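Side-chain contacts in Nrps/pks (Streptomyces albus, PDB 4OPE), which probably catalyses the decarboxylative condensation that elongates the growing acyl chain, as ketosynthase domain 7 of OzmH, an "AT-less" polyketide synthase subunit of oxazolomycin biosynthesis: residues A[7-12]-A[189-194]; A[181-186]-A[429-434]; A[107-112]-A[245-250]. All blocks are in the same frame, centred on the assembly; numbering follows the deposited sequence.

Contact 1: A[7-12]-A[189-194]; sequences DEIVIV and AIRDGD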
loop_
_atom_site.group_PDB
_atom_site.type_symbol
_atom_site.label_atom_id
_atom_site.label_comp_id
_atom_site.label_asym_id
_atom_site.label_seq_id
_atom_site.Cartn_x
_atom_site.Cartn_y
_atom_site.Cartn_z
ATOM N N ASP A 7 6.159 22.874 11.777
ATOM C CA ASP A 7 6.291 21.807 12.776
ATOM C C ASP A 7 6.792 20.504 12.084
ATOM O O ASP A 7 6.219 19.972 11.113
ATOM C CB ASP A 7 4.999 21.583 13.576
ATOM C CG ASP A 7 5.261 20.950 14.964
ATOM O OD1 ASP A 7 6.418 20.565 15.260
ATOM O OD2 ASP A 7 4.302 20.840 15.777
ATOM N N GLU A 8 7.903 20.014 12.596
ATOM C CA GLU A 8 8.612 18.962 11.946
ATOM C C GLU A 8 8.035 17.652 12.454
ATOM O O GLU A 8 7.425 17.597 13.523
ATOM C CB GLU A 8 10.102 19.073 12.282
ATOM C CG GLU A 8 10.659 20.503 12.282
ATOM C CD GLU A 8 12.161 20.535 12.528
ATOM O OE1 GLU A 8 12.559 20.324 13.704
ATOM O OE2 GLU A 8 12.930 20.762 11.546
ATOM N N ILE A 9 8.238 16.595 11.687
ATOM C CA ILE A 9 7.960 15.294 12.165
ATOM C C ILE A 9 9.225 14.750 12.757
ATOM O O ILE A 9 10.292 14.987 12.203
ATOM C CB ILE A 9 7.593 14.383 11.030
ATOM C CG1 ILE A 9 6.401 14.950 10.272
ATOM C CG2 ILE A 9 7.281 12.996 11.564
ATOM C CD1 ILE A 9 5.216 15.211 11.144
ATOM N N VAL A 10 9.101 13.996 13.858
ATOM C CA VAL A 10 10.226 13.313 14.484
ATOM C C VAL A 10 9.908 11.862 14.775
ATOM O O VAL A 10 8.751 11.465 14.819
ATOM C CB VAL A 10 10.615 13.958 15.811
ATOM C CG1 VAL A 10 11.029 15.416 15.593
ATOM C CG2 VAL A 10 9.478 13.859 16.830
ATOM N N ILE A 11 10.962 11.082 14.936
ATOM C CA ILE A 11 10.862 9.703 15.268
ATOM C C ILE A 11 11.137 9.591 16.764
ATOM O O ILE A 11 12.188 9.993 17.260
ATOM C CB ILE A 11 11.941 8.868 14.545
ATOM C CG1 ILE A 11 11.668 8.793 13.048
ATOM C CG2 ILE A 11 12.052 7.441 15.125
ATOM C CD1 ILE A 11 12.796 8.120 12.293
ATOM N N VAL A 12 10.231 8.959 17.476
ATOM C CA VAL A 12 10.393 8.853 18.902
ATOM C C VAL A 12 10.511 7.436 19.398
ATOM O O VAL A 12 10.492 7.226 20.565
ATOM C CB VAL A 12 9.222 9.507 19.633
ATOM C CG1 VAL A 12 9.050 10.935 19.172
ATOM C CG2 VAL A 12 7.933 8.703 19.440
ATOM N N ALA A 189 0.597 11.916 6.238
ATOM C CA ALA A 189 -0.681 11.750 6.939
ATOM C C ALA A 189 -0.685 12.634 8.138
ATOM O O ALA A 189 -1.679 13.265 8.438
ATOM C CB ALA A 189 -0.867 10.312 7.385
ATOM N N ILE A 190 0.434 12.683 8.840
ATOM C CA ILE A 190 0.505 13.524 10.021
ATOM C C ILE A 190 0.394 15.015 9.634
ATOM O O ILE A 190 -0.423 15.679 10.170
ATOM C CB ILE A 190 1.750 13.223 10.865
ATOM C CG1 ILE A 190 1.649 11.801 11.451
ATOM C CG2 ILE A 190 1.887 14.254 11.968
ATOM C CD1 ILE A 190 2.925 11.275 12.072
ATOM N N ARG A 191 1.194 15.505 8.690
ATOM C CA ARG A 191 1.088 16.888 8.204
ATOM C C ARG A 191 -0.304 17.229 7.720
ATOM O O ARG A 191 -0.813 18.278 8.035
ATOM C CB ARG A 191 2.094 17.186 7.083
ATOM C CG ARG A 191 3.534 17.252 7.557
ATOM C CD ARG A 191 4.501 17.770 6.504
ATOM N NE ARG A 191 5.020 16.687 5.648
ATOM C CZ ARG A 191 6.192 16.030 5.810
ATOM N NH1 ARG A 191 6.543 15.074 4.938
ATOM N NH2 ARG A 191 7.038 16.295 6.821
ATOM N N ASP A 192 -0.951 16.337 7.002
ATOM C CA ASP A 192 -2.218 16.647 6.401
ATOM C C ASP A 192 -3.378 16.479 7.372
ATOM O O ASP A 192 -4.506 16.822 7.059
ATOM C CB ASP A 192 -2.443 15.779 5.174
ATOM C CG ASP A 192 -1.600 16.213 3.970
ATOM O OD1 ASP A 192 -0.361 16.456 4.061
ATOM O OD2 ASP A 192 -2.209 16.292 2.892
ATOM N N GLY A 193 -3.130 15.929 8.544
ATOM C CA GLY A 193 -4.205 15.769 9.512
ATOM C C GLY A 193 -4.943 14.441 9.546
ATOM O O GLY A 193 -5.879 14.306 10.302
ATOM N N ASP A 194 -4.528 13.447 8.770
ATOM C CA ASP A 194 -5.129 12.107 8.856
ATOM C C ASP A 194 -4.867 11.473 10.224
ATOM O O ASP A 194 -5.633 10.636 10.694
ATOM C CB ASP A 194 -4.593 11.199 7.741
ATOM C CG ASP A 194 -5.032 11.643 6.335
ATOM O OD1 ASP A 194 -6.082 12.336 6.230
ATOM O OD2 ASP A 194 -4.346 11.284 5.329
#
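Ile-9 holds CG1 anti to its carbonyl carbon (chi1 -57°) and then folds CD1 over at chi2 -56°, which carries the methyl out toward helix 178-192. Ile-190 answers with CG2, the branch lying opposite its own backbone N, while its CG1 arm packs on Leu-248 of strand 242-250. The two isoleucines meet at a slant, Ile-9 CD1 being 3.6 Å from Ile-190 CG2 and 4.0 Å from Ile-190 CB. Isoleucine suits both: at Ile-9 the longer branch gives reach, at Ile-190 the methyl on CB meets it near the backbone.

In the layered thiolase fold of ketosynthases this helix is a central one, packed against the sheet; here its last turn meets the start of strand 9-17. The helix stops in a Schellman motif at Gly-193, whose positive phi would press a CB against the preceding carbonyl O.

Near this end, Arg-191 bends at chi3 (-88°) and brings NH2 to within 3.8 Å of Ile-9 CG1, slanting across the aliphatic chain in van der Waals contact. The helix end also meets the dimer partner: Asp-192 forms a salt bridge with Arg-188 of the second subunit, and Asp-194, past the glycine, another with Arg-297 of that subunit.

Contact 2: A[181-186]-A[429-434]; sequences TALHLA and AHVILE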
loop_
_atom_site.group_PDB
_atom_site.type_symbol
_atom_site.label_atom_id
_atom_site.label_comp_id
_atom_site.label_asym_id
_atom_site.label_seq_id
_atom_site.Cartn_x
_atom_site.Cartn_y
_atom_site.Cartn_z
ATOM N N THR A 181 8.623 4.022 1.594
ATOM C CA THR A 181 7.406 4.556 1.028
ATOM C C THR A 181 6.391 4.761 2.170
ATOM O O THR A 181 5.678 5.777 2.220
ATOM C CB THR A 181 6.822 3.625 -0.030
ATOM O OG1 THR A 181 7.661 3.619 -1.172
ATOM C CG2 THR A 181 5.547 4.142 -0.477
ATOM N N ALA A 182 6.340 3.789 3.082
ATOM C CA ALA A 182 5.458 3.894 4.199
ATOM C C ALA A 182 5.850 5.069 5.122
ATOM O O ALA A 182 4.990 5.866 5.568
ATOM C CB ALA A 182 5.435 2.572 4.953
ATOM N N LEU A 183 7.134 5.197 5.411
ATOM C CA LEU A 183 7.570 6.332 6.178
ATOM C C LEU A 183 7.051 7.595 5.559
ATOM O O LEU A 183 6.663 8.505 6.275
ATOM C CB LEU A 183 9.093 6.430 6.252
ATOM C CG LEU A 183 9.645 7.595 7.067
ATOM C CD1 LEU A 183 9.202 7.580 8.497
ATOM C CD2 LEU A 183 11.138 7.473 7.062
ATOM N N HIS A 184 7.106 7.666 4.233
ATOM C CA HIS A 184 6.701 8.848 3.518
ATOM C C HIS A 184 5.224 9.111 3.646
ATOM O O HIS A 184 4.835 10.226 3.892
ATOM C CB HIS A 184 7.113 8.737 2.078
ATOM C CG HIS A 184 6.514 9.758 1.183
ATOM N ND1 HIS A 184 7.079 10.994 0.997
ATOM C CD2 HIS A 184 5.428 9.710 0.379
ATOM C CE1 HIS A 184 6.366 11.670 0.113
ATOM N NE2 HIS A 184 5.358 10.912 -0.279
ATOM N N LEU A 185 4.413 8.091 3.556
ATOM C CA LEU A 185 2.990 8.258 3.657
ATOM C C LEU A 185 2.578 8.582 5.071
ATOM O O LEU A 185 1.631 9.349 5.280
ATOM C CB LEU A 185 2.279 6.989 3.178
ATOM C CG LEU A 185 2.274 6.722 1.662
ATOM C CD1 LEU A 185 1.522 5.435 1.325
ATOM C CD2 LEU A 185 1.682 7.904 0.918
ATOM N N ALA A 186 3.280 8.003 6.038
ATOM C CA ALA A 186 3.014 8.309 7.430
ATOM C C ALA A 186 3.304 9.775 7.773
ATOM O O ALA A 186 2.556 10.406 8.543
ATOM C CB ALA A 186 3.830 7.410 8.337
ATOM N N ALA A 429 12.545 5.641 -3.087
ATOM C CA ALA A 429 12.266 6.457 -1.947
ATOM C C ALA A 429 13.567 6.933 -1.366
ATOM O O ALA A 429 14.550 6.181 -1.367
ATOM C CB ALA A 429 11.511 5.669 -0.905
ATOM N N HIS A 430 13.576 8.187 -0.897
ATOM C CA HIS A 430 14.732 8.774 -0.208
ATOM C C HIS A 430 14.278 9.508 1.039
ATOM O O HIS A 430 13.237 10.184 0.999
ATOM C CB HIS A 430 15.432 9.763 -1.124
ATOM C CG HIS A 430 16.808 10.130 -0.688
ATOM N ND1 HIS A 430 17.899 9.298 -0.888
ATOM C CD2 HIS A 430 17.288 11.257 -0.096
ATOM C CE1 HIS A 430 18.989 9.884 -0.406
ATOM N NE2 HIS A 430 18.649 11.074 0.075
ATOM N N VAL A 431 15.061 9.399 2.117
ATOM C CA VAL A 431 14.807 10.168 3.337
ATOM C C VAL A 431 16.054 10.788 3.985
ATOM O O VAL A 431 17.107 10.181 4.070
ATOM C CB VAL A 431 13.962 9.374 4.369
ATOM C CG1 VAL A 431 14.482 7.989 4.567
ATOM C CG2 VAL A 431 13.938 10.058 5.720
ATOM N N ILE A 432 15.907 12.054 4.402
ATOM C CA ILE A 432 16.930 12.809 5.103
ATOM C C ILE A 432 16.571 12.920 6.584
ATOM O O ILE A 432 15.473 13.395 6.931
ATOM C CB ILE A 432 17.018 14.245 4.575
ATOM C CG1 ILE A 432 16.981 14.304 3.040
ATOM C CG2 ILE A 432 18.294 14.886 5.025
ATOM C CD1 ILE A 432 18.256 13.925 2.327
ATOM N N LEU A 433 17.490 12.490 7.449
ATOM C CA LEU A 433 17.318 12.596 8.895
ATOM C C LEU A 433 18.350 13.497 9.576
ATOM O O LEU A 433 19.459 13.720 9.078
ATOM C CB LEU A 433 17.392 11.221 9.527
ATOM C CG LEU A 433 16.378 10.223 8.995
ATOM C CD1 LEU A 433 16.516 8.915 9.733
ATOM C CD2 LEU A 433 14.950 10.700 9.156
ATOM N N GLU A 434 17.978 14.034 10.727
ATOM C CA GLU A 434 18.888 14.855 11.498
ATOM C C GLU A 434 18.824 14.378 12.918
ATOM O O GLU A 434 17.750 14.139 13.462
ATOM C CB GLU A 434 18.486 16.323 11.393
ATOM C CG GLU A 434 19.456 17.313 12.009
ATOM C CD GLU A 434 18.990 18.767 11.880
ATOM O OE1 GLU A 434 19.840 19.652 11.648
ATOM O OE2 GLU A 434 17.779 19.045 11.996
#
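Leu-183 and Val-431 bring a buried face of helix 178-192 onto strand 427-434, part of the thiolase fold, in which this helix runs through the middle of the domain against the sheet. The apolar contact is narrow. Leu-183 extends CG away from its backbone N (chi1 -179°), reaching off the helix, and its CD2 lies 4.0 Å from Val-431 CG2. The two side chains cross at about a right angle, and the touch between them is one methyl against one methyl. The leucine supplies reach from the helix and the valine a short, branched surface on the strand; Leu-361 of helix 356-370 also packs on Leu-183.

Two residues earlier in the helix, where the backbones draw closest, small residues serve: the CA atoms of Thr-181 and Ala-429 are 6.0 Å apart, and alanine presents just a methyl to the helix.

The polar groups look elsewhere. His-184 ND1 is hydrogen-bonded to Thr-268 OG1, and its NE2 makes a weak bond to Asp-194 OD2 of the second subunit. Thr-181 OG1 is hydrogen-bonded to Thr-174 OG1 and Ser-177 O, so its link to the strand is mere packing, with Ala-429 CB 4.2 Å from Thr-181 N and 4.4 Å from OG1.

Contact 3: A[107-112]-A[245-250]; sequences EDAGTS and AVLLKR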
loop_
_atom_site.group_PDB
_atom_site.type_symbol
_atom_site.label_atom_id
_atom_site.label_comp_id
_atom_site.label_asym_id
_atom_site.label_seq_id
_atom_site.Cartn_x
_atom_site.Cartn_y
_atom_site.Cartn_z
ATOM N N GLU A 107 6.988 0.164 23.551
ATOM C CA GLU A 107 7.883 0.112 24.697
ATOM C C GLU A 107 9.142 0.934 24.465
ATOM O O GLU A 107 9.575 1.670 25.340
ATOM C CB GLU A 107 8.217 -1.324 25.073
ATOM C CG GLU A 107 6.963 -2.102 25.437
ATOM C CD GLU A 107 7.241 -3.464 26.048
ATOM O OE1 GLU A 107 8.288 -4.099 25.629
ATOM O OE2 GLU A 107 6.404 -3.876 26.927
ATOM N N ASP A 108 9.698 0.888 23.273
ATOM C CA ASP A 108 10.909 1.673 23.034
ATOM C C ASP A 108 10.616 3.171 23.048
ATOM O O ASP A 108 11.394 3.937 23.543
ATOM C CB ASP A 108 11.613 1.266 21.752
ATOM C CG ASP A 108 12.905 2.049 21.531
ATOM O OD1 ASP A 108 13.951 1.786 22.211
ATOM O OD2 ASP A 108 12.865 2.940 20.653
ATOM N N ALA A 109 9.477 3.580 22.538
ATOM C CA ALA A 109 9.065 4.950 22.651
ATOM C C ALA A 109 8.653 5.387 24.058
ATOM O O ALA A 109 8.301 6.552 24.201
ATOM C CB ALA A 109 7.894 5.202 21.706
ATOM N N GLY A 110 8.625 4.493 25.064
ATOM C CA GLY A 110 8.078 4.849 26.378
ATOM C C GLY A 110 6.571 5.201 26.463
ATOM O O GLY A 110 6.144 6.090 27.187
ATOM N N THR A 111 5.761 4.423 25.782
ATOM C CA THR A 111 4.365 4.704 25.719
ATOM C C THR A 111 3.577 3.402 25.712
ATOM O O THR A 111 4.140 2.357 25.998
ATOM C CB THR A 111 4.039 5.571 24.485
ATOM O OG1 THR A 111 2.742 6.147 24.651
ATOM C CG2 THR A 111 4.048 4.755 23.228
ATOM N N SER A 112 2.291 3.497 25.381
ATOM C CA SER A 112 1.357 2.387 25.478
ATOM C C SER A 112 0.084 2.672 24.688
ATOM O O SER A 112 -0.209 3.833 24.367
ATOM C CB SER A 112 0.951 2.208 26.949
ATOM O OG SER A 112 0.423 3.434 27.454
ATOM N N ALA A 245 9.822 -1.148 12.739
ATOM C CA ALA A 245 8.883 -0.053 12.778
ATOM C C ALA A 245 9.450 1.107 13.573
ATOM O O ALA A 245 10.235 0.914 14.502
ATOM C CB ALA A 245 7.589 -0.536 13.402
ATOM N N VAL A 246 9.033 2.306 13.194
ATOM C CA VAL A 246 9.354 3.489 13.918
ATOM C C VAL A 246 8.049 4.165 14.297
ATOM O O VAL A 246 6.981 3.933 13.686
ATOM C CB VAL A 246 10.177 4.466 13.056
ATOM C CG1 VAL A 246 11.538 3.891 12.726
ATOM C CG2 VAL A 246 9.465 4.827 11.770
ATOM N N LEU A 247 8.126 5.052 15.282
ATOM C CA LEU A 247 6.914 5.763 15.756
ATOM C C LEU A 247 7.122 7.231 15.543
ATOM O O LEU A 247 8.146 7.777 15.949
ATOM C CB LEU A 247 6.621 5.465 17.236
ATOM C CG LEU A 247 5.267 6.026 17.740
ATOM C CD1 LEU A 247 4.106 5.319 17.115
ATOM C CD2 LEU A 247 5.138 5.867 19.223
ATOM N N LEU A 248 6.142 7.852 14.903
ATOM C CA LEU A 248 6.258 9.223 14.418
ATOM C C LEU A 248 5.286 10.192 15.102
ATOM O O LEU A 248 4.198 9.802 15.535
ATOM C CB LEU A 248 6.016 9.231 12.921
ATOM C CG LEU A 248 6.927 8.304 12.108
ATOM C CD1 LEU A 248 6.312 7.998 10.750
ATOM C CD2 LEU A 248 8.291 8.941 11.927
ATOM N N LYS A 249 5.696 11.448 15.180
ATOM C CA LYS A 249 5.035 12.472 16.008
ATOM C C LYS A 249 5.452 13.849 15.495
ATOM O O LYS A 249 6.558 13.988 14.986
ATOM C CB LYS A 249 5.567 12.369 17.434
ATOM C CG LYS A 249 4.568 12.333 18.568
ATOM C CD LYS A 249 5.111 11.471 19.686
ATOM C CE LYS A 249 4.078 11.184 20.776
ATOM N NZ LYS A 249 4.306 9.824 21.380
ATOM N N ARG A 250 4.607 14.861 15.656
ATOM C CA ARG A 250 5.049 16.250 15.515
ATOM C C ARG A 250 6.040 16.613 16.596
ATOM O O ARG A 250 5.853 16.207 17.754
ATOM C CB ARG A 250 3.882 17.203 15.613
ATOM C CG ARG A 250 3.052 17.230 14.364
ATOM C CD ARG A 250 2.005 18.290 14.480
ATOM N NE ARG A 250 0.973 18.211 13.454
ATOM C CZ ARG A 250 1.105 18.684 12.216
ATOM N NH1 ARG A 250 2.257 19.237 11.805
ATOM N NH2 ARG A 250 0.074 18.587 11.379
HETATM O O HOH W 1 6.468 8.250 22.834
#
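A Schellman motif ends helix 93-108, and the turn that follows it rests on strand 242-250 of the sheet in this thiolase-type fold. Gly-110 has the positive phi (64°) that turns the chain away from the helix, a conformation in which the lack of a side chain is an advantage; its N is bonded to Glu-107 O at 3.0 Å. The residues on either side of the glycine, Ala-109 and Thr-111, both direct their CB toward the strand.

Leu-247 meets them with a single methyl. Its CG stands opposite the backbone N (chi1 -172°), which lifts the branched end off the strand, and CD2 comes to 3.8 Å from Ala-109 CB. The same methyl is 4.3 Å from Thr-111 CG2, a looser touch. Alanine is small enough for the turn to lie near the leucine, and threonine turns its methyl rather than its hydroxyl to the apolar group.

A polar bridge runs beside this packing. A water donates to Ala-109 O at 2.8 Å and accepts from Lys-249 NZ at 3.0 Å, so the lysine serves a carbonyl at the helix end that its own amine does not reach directly. The positive charge should suit the partly negative C-terminal end of a helix; Asp-259 is a further, long and weak partner of the amine.

Asp-108 ties the same helix end to the neighbouring strand 9-17 through a hydrogen bond to Val-14 N, while Ser-112 starts helix 113-116 as its N-cap, with OG bonded to Ala-115 N. Around Leu-247, Leu-105 of helix 93-108, Val-12 of strand 9-17 and Val-197 and Val-199 of strand 197-204 complete the apolar setting.

Contacts 1 and 2 use successive parts of helix 178-192, with centres about 11 Å apart, and both border the second subunit. Contact 3 lies about 13 Å from contact 1 and about 16 Å from contact 2, centre to centre. It joins contact 1 through antiparallel pairing of strands 9-17 and 242-250, where Val-10 N is 2.8 Å from Lys-249 O. Side chains alternate along strand 242-250: while Leu-247 serves contact 3, Leu-248 turns to the central helix, its CD1 3.5 Å from Ala-186 CB and 3.7 Å from Leu-183 CD1. In ketosynthases the nucleophilic cysteine sits just before this helix, probably placing contact 2 nearest the active site.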